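Local coordinates for cytochrome c (Chlorobaculum tepidum, PDB 3A9F), which probably carries electrons to the photosynthetic reaction centre of a green sulfur bacterium through the single heme c of its C-terminal domain, at residues 75-78 / 79-82. Residues are numbered along the deposited sequence; the frame is centred on the assembly and turned at random.
With SO4 (sulfate ion), chain E.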
# COMPACT_ATOMS: atom_id res chain seq x y z
N GLY A 75 -2.67 -10.39 -7.91
CA GLY A 75 -2.71 -11.32 -6.77
C GLY A 75 -3.00 -10.59 -5.45
O GLY A 75 -2.73 -11.14 -4.40
N ILE A 76 -3.58 -9.40 -5.50
CA ILE A 76 -3.90 -8.62 -4.29
C ILE A 76 -5.36 -8.83 -3.91
O ILE A 76 -6.27 -8.49 -4.67
CB ILE A 76 -3.59 -7.11 -4.52
CG1 ILE A 76 -2.09 -6.91 -4.76
CG2 ILE A 76 -4.07 -6.26 -3.35
CD1 ILE A 76 -1.72 -5.53 -5.32
N SER A 77 -5.58 -9.40 -2.73
CA SER A 77 -6.95 -9.54 -2.25
C SER A 77 -7.45 -8.25 -1.60
O SER A 77 -6.64 -7.37 -1.30
CB SER A 77 -7.02 -10.68 -1.23
OG SER A 77 -6.31 -10.30 -0.05
N ASP A 78 -8.75 -8.16 -1.33
CA ASP A 78 -9.25 -6.99 -0.61
C ASP A 78 -8.57 -6.83 0.75
O ASP A 78 -8.25 -5.71 1.17
CB ASP A 78 -10.78 -7.04 -0.43
CG ASP A 78 -11.53 -6.72 -1.72
OD1 ASP A 78 -10.95 -6.16 -2.67
OD2 ASP A 78 -12.74 -7.03 -1.76
N ASP A 79 -8.36 -7.94 1.46
CA ASP A 79 -7.65 -7.85 2.74
C ASP A 79 -6.20 -7.42 2.58
O ASP A 79 -5.69 -6.63 3.37
CB ASP A 79 -7.73 -9.17 3.50
CG ASP A 79 -9.06 -9.39 4.12
OD1 ASP A 79 -9.64 -8.41 4.63
OD2 ASP A 79 -9.51 -10.55 4.13
N ASP A 80 -5.53 -7.92 1.54
CA ASP A 80 -4.16 -7.48 1.28
C ASP A 80 -4.16 -5.96 1.07
O ASP A 80 -3.28 -5.26 1.56
CB ASP A 80 -3.61 -8.09 -0.02
CG ASP A 80 -3.33 -9.57 0.03
OD1 ASP A 80 -3.26 -10.16 1.11
OD2 ASP A 80 -3.13 -10.15 -1.09
N ALA A 81 -5.13 -5.45 0.31
CA ALA A 81 -5.16 -4.03 -0.00
C ALA A 81 -5.33 -3.21 1.26
O ALA A 81 -4.73 -2.15 1.39
CB ALA A 81 -6.26 -3.72 -1.00
N LYS A 82 -6.14 -3.70 2.21
CA LYS A 82 -6.31 -2.97 3.47
C LYS A 82 -5.00 -2.91 4.25
O LYS A 82 -4.57 -1.84 4.71
CB LYS A 82 -7.39 -3.65 4.33
CG LYS A 82 -8.81 -3.51 3.79
CD LYS A 82 -9.73 -4.40 4.62
CE LYS A 82 -11.19 -4.27 4.31
NZ LYS A 82 -11.95 -5.20 5.19
S SO4 E . -5.13 -12.58 -9.58
O1 SO4 E . -6.26 -12.83 -10.47
O2 SO4 E . -5.51 -12.92 -8.21
O3 SO4 E . -3.99 -13.39 -9.98
O4 SO4 E . -4.78 -11.16 -9.64
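S77 and D80 grip each other twice in a capping box at the start of helix 78-91. OG of S77 accepts the backbone N-H of D80 at 3.0 Å, and OD2 of D80 in turn accepts the N-H of S77 at 3.0 Å, almost straight at 172°, with the donor above the carboxylate plane. Serine suits the N-cap because its short hydroxyl, set between the backbone N and the carbonyl carbon (chi1 68°), reaches forward to a first-turn N-H, of the kind for which no earlier helical turn supplies a carbonyl. Aspartate suits the third position of the helix: with CG beside its own backbone N, its carboxylate reaches back to the cap residue. Regular helical bonding then takes over, A81 N donating to S77 O (2.9 Å) and K82 N to D78 O (3.1 Å).

Beside the box, the CG2 branch of I76 lies 3.8 Å from CB of D80 and 4.1 Å from CB of A81, while its side chain also touches the heme. Small A81 packs against V65, K66 and Q69 of helix 61-70. Farther out, R37 forms a salt bridge with OD2 of D80, and OD1 of D78 takes a salt bridge from K66 and a hydrogen bond from Q69. Three successive aspartates, D78 to D80, place negative charge at the helix's N-terminal end, where it should interact favourably with the helix dipole; R37 probably further stabilises the ionised carboxylate of D80.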